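PDB 2AJR: sugar kinase, pfkB family from Thermotoga maritima, which probably phosphorylates a sugar phosphate with ATP, as a phosphofructokinase-like member of the pfkB carbohydrate kinase family. Local coordinates for residues W255-K260 / M293-F298. Residues are numbered along the deposited sequence; the frame is centred on the assembly and turned at random.
Sequences WLIRSK and MAKFGF
Ile257 lays its CG2 methyl over one face of the Phe298 ring, a CH-pi contact in which CG2 sits 3.6 Å from the ring centroid and 16° off the ring normal. The branched side chain suits this place because its two arms serve different partners. While CG2, anti to the backbone N, rests on the ring, CG1 turns beside that N (chi1 -54°) and carries Ile257 CD1 toward the helix, 4.0 Å from Ala294 CB; the small alanine lets the strand residue come close to the helix backbone. Phe298, with CG anti to its own N, reaches across to the strand, where its CZ lies 3.6 Å from Ser259 N, meeting the backbone obliquely. With an alanine in place of Phe298, the CG2 methyl of Ile257 would probably lose its aromatic floor and a gap would open beneath the strand, next to Phe325, whose ring meets that of Phe298, and Tyr275, which touches the same side chain. The packing slackens at Lys295, whose aliphatic CG is 4.2 Å from Ile257 CD1; its amine leads away to a salt bridge with Glu292. The axes of 255-259 and 293-298 run nearly parallel, 16° apart and 9.8 Å at closest approach. This is apolar helix-on-sheet packing in the ribokinase-like alpha/beta fold, here at the antiparallel side of the large sheet, where strand 254-259 lies between 245-249 and the edge strand 325-329.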
ATOM      1  N   TRP A 255      32.489   2.153  24.937  1.00 31.60           N
ATOM      2  CA  TRP A 255      31.478   2.749  25.824  1.00 30.55           C
ATOM      3  C   TRP A 255      30.081   2.162  25.540  1.00 29.44           C
ATOM      4  O   TRP A 255      29.884   1.481  24.528  1.00 27.84           O
ATOM      5  CB  TRP A 255      31.448   4.262  25.660  1.00 30.89           C
ATOM      6  CG  TRP A 255      32.715   4.946  26.049  1.00 33.34           C
ATOM      7  CD1 TRP A 255      32.964   5.620  27.213  1.00 30.90           C
ATOM      8  CD2 TRP A 255      33.907   5.049  25.266  1.00 32.14           C
ATOM      9  NE1 TRP A 255      34.231   6.123  27.201  1.00 27.23           N
ATOM     10  CE2 TRP A 255      34.836   5.787  26.021  1.00 30.64           C
ATOM     11  CE3 TRP A 255      34.282   4.580  24.002  1.00 31.44           C
ATOM     12  CZ2 TRP A 255      36.118   6.070  25.555  1.00 33.59           C
ATOM     13  CZ3 TRP A 255      35.546   4.863  23.538  1.00 32.77           C
ATOM     14  CH2 TRP A 255      36.454   5.602  24.311  1.00 33.87           C
ATOM     15  N   LEU A 256      29.137   2.411  26.453  1.00 28.06           N
ATOM     16  CA  LEU A 256      27.744   1.982  26.311  1.00 27.21           C
ATOM     17  C   LEU A 256      26.843   3.137  26.631  1.00 27.63           C
ATOM     18  O   LEU A 256      26.914   3.682  27.729  1.00 31.57           O
ATOM     19  CB  LEU A 256      27.426   0.841  27.261  1.00 27.62           C
ATOM     20  CG  LEU A 256      25.991   0.311  27.269  1.00 29.53           C
ATOM     21  CD1 LEU A 256      25.542  -0.120  25.869  1.00 23.52           C
ATOM     22  CD2 LEU A 256      25.880  -0.865  28.277  1.00 24.70           C
ATOM     23  N   ILE A 257      26.013   3.517  25.663  1.00 27.45           N
ATOM     24  CA  ILE A 257      25.036   4.590  25.809  1.00 28.02           C
ATOM     25  C   ILE A 257      23.673   3.931  26.044  1.00 30.91           C
ATOM     26  O   ILE A 257      23.254   3.063  25.249  1.00 30.77           O
ATOM     27  CB  ILE A 257      24.958   5.470  24.520  1.00 27.09           C
ATOM     28  CG1 ILE A 257      26.344   5.982  24.128  1.00 26.27           C
ATOM     29  CG2 ILE A 257      24.026   6.624  24.716  1.00 18.80           C
ATOM     30  CD1 ILE A 257      26.393   6.620  22.784  1.00 29.86           C
ATOM     31  N   ARG A 258      22.989   4.320  27.119  1.00 31.33           N
ATOM     32  CA  ARG A 258      21.679   3.738  27.429  1.00 31.64           C
ATOM     33  C   ARG A 258      20.612   4.797  27.567  1.00 31.83           C
ATOM     34  O   ARG A 258      20.845   5.834  28.195  1.00 29.90           O
ATOM     35  CB  ARG A 258      21.714   3.021  28.757  1.00 31.11           C
ATOM     36  CG  ARG A 258      22.608   1.828  28.843  1.00 32.76           C
ATOM     37  CD  ARG A 258      22.342   1.198  30.159  1.00 35.06           C
ATOM     38  NE  ARG A 258      23.094  -0.019  30.378  1.00 46.48           N
ATOM     39  CZ  ARG A 258      22.645  -1.248  30.144  1.00 49.90           C
ATOM     40  NH1 ARG A 258      21.441  -1.439  29.609  1.00 53.35           N
ATOM     41  NH2 ARG A 258      23.423  -2.291  30.440  1.00 49.20           N
ATOM     42  N   SER A 259      19.434   4.522  27.010  1.00 31.68           N
ATOM     43  CA  SER A 259      18.269   5.348  27.287  1.00 32.97           C
ATOM     44  C   SER A 259      17.907   5.218  28.768  1.00 32.35           C
ATOM     45  O   SER A 259      17.790   4.113  29.265  1.00 31.22           O
ATOM     46  CB  SER A 259      17.084   4.904  26.437  1.00 33.47           C
ATOM     47  OG  SER A 259      15.897   5.541  26.874  1.00 27.83           O
ATOM     48  N   LYS A 260      17.745   6.340  29.466  1.00 32.75           N
ATOM     49  CA  LYS A 260      17.346   6.325  30.880  1.00 32.57           C
ATOM     50  C   LYS A 260      15.967   5.702  31.082  1.00 34.06           C
ATOM     51  O   LYS A 260      15.668   5.229  32.171  1.00 35.77           O
ATOM     52  CB  LYS A 260      17.336   7.743  31.486  1.00 32.16           C
ATOM     53  CG  LYS A 260      18.724   8.321  31.850  1.00 34.43           C
ATOM     54  CD  LYS A 260      18.640   9.549  32.750  1.00 31.26           C
ATOM     55  CE  LYS A 260      19.964  10.319  32.770  1.00 35.59           C
ATOM     56  NZ  LYS A 260      19.968  11.531  33.685  1.00 26.57           N
HETATM   57  N   MSE A 293      30.178  12.242  18.916  1.00 40.14           N
HETATM   58  CA  MSE A 293      29.360  11.974  17.732  1.00 44.39           C
HETATM   59  C   MSE A 293      28.274  10.962  17.997  1.00 39.09           C
HETATM   60  O   MSE A 293      27.125  11.210  17.671  1.00 37.10           O
HETATM   61  CB  MSE A 293      30.184  11.409  16.601  1.00 45.34           C
HETATM   62  CG  MSE A 293      30.805  12.432  15.706  1.00 52.33           C
HETATM   63 SE   MSE A 293      31.707  11.513  14.248  1.00 63.40          SE
HETATM   64  CE  MSE A 293      30.482  10.134  13.933  1.00 26.72           C
ATOM     65  N   ALA A 294      28.643   9.812  18.560  1.00 36.71           N
ATOM     66  CA  ALA A 294      27.664   8.774  18.885  1.00 35.88           C
ATOM     67  C   ALA A 294      26.617   9.273  19.890  1.00 35.36           C
ATOM     68  O   ALA A 294      25.441   8.931  19.777  1.00 35.65           O
ATOM     69  CB  ALA A 294      28.354   7.539  19.409  1.00 35.18           C
ATOM     70  N   LYS A 295      27.046  10.086  20.856  1.00 34.42           N
ATOM     71  CA  LYS A 295      26.138  10.634  21.874  1.00 34.80           C
ATOM     72  C   LYS A 295      25.112  11.560  21.258  1.00 34.43           C
ATOM     73  O   LYS A 295      23.938  11.543  21.631  1.00 35.05           O
ATOM     74  CB  LYS A 295      26.915  11.395  22.960  1.00 33.65           C
ATOM     75  CG  LYS A 295      27.571  10.477  24.012  1.00 35.56           C
ATOM     76  CD  LYS A 295      28.642  11.180  24.849  1.00 36.22           C
ATOM     77  CE  LYS A 295      28.046  12.189  25.839  1.00 37.48           C
ATOM     78  NZ  LYS A 295      29.102  12.897  26.616  1.00 31.96           N
ATOM     79  N   PHE A 296      25.569  12.392  20.333  1.00 33.76           N
ATOM     80  CA  PHE A 296      24.679  13.303  19.646  1.00 34.21           C
ATOM     81  C   PHE A 296      23.741  12.503  18.738  1.00 35.28           C
ATOM     82  O   PHE A 296      22.557  12.821  18.622  1.00 35.66           O
ATOM     83  CB  PHE A 296      25.475  14.330  18.839  1.00 34.21           C
ATOM     84  CG  PHE A 296      24.631  15.439  18.267  1.00 33.18           C
ATOM     85  CD1 PHE A 296      24.326  16.553  19.025  1.00 34.52           C
ATOM     86  CD2 PHE A 296      24.149  15.365  16.977  1.00 29.01           C
ATOM     87  CE1 PHE A 296      23.551  17.573  18.507  1.00 32.77           C
ATOM     88  CE2 PHE A 296      23.381  16.378  16.452  1.00 35.89           C
ATOM     89  CZ  PHE A 296      23.075  17.487  17.221  1.00 34.06           C
ATOM     90  N   GLY A 297      24.270  11.455  18.114  1.00 35.43           N
ATOM     91  CA  GLY A 297      23.465  10.567  17.297  1.00 34.81           C
ATOM     92  C   GLY A 297      22.361   9.955  18.130  1.00 35.26           C
ATOM     93  O   GLY A 297      21.200   9.930  17.708  1.00 37.02           O
ATOM     94  N   PHE A 298      22.722   9.497  19.331  1.00 33.78           N
ATOM     95  CA  PHE A 298      21.780   8.827  20.226  1.00 32.42           C
ATOM     96  C   PHE A 298      20.681   9.800  20.625  1.00 31.34           C
ATOM     97  O   PHE A 298      19.517   9.436  20.640  1.00 31.61           O
ATOM     98  CB  PHE A 298      22.503   8.257  21.467  1.00 32.97           C
ATOM     99  CG  PHE A 298      21.700   7.238  22.232  1.00 31.73           C
ATOM    100  CD1 PHE A 298      20.807   7.634  23.220  1.00 32.55           C
ATOM    101  CD2 PHE A 298      21.825   5.887  21.954  1.00 31.47           C
ATOM    102  CE1 PHE A 298      20.054   6.694  23.913  1.00 32.54           C
ATOM    103  CE2 PHE A 298      21.080   4.941  22.645  1.00 31.71           C
ATOM    104  CZ  PHE A 298      20.197   5.343  23.629  1.00 31.49           C
TER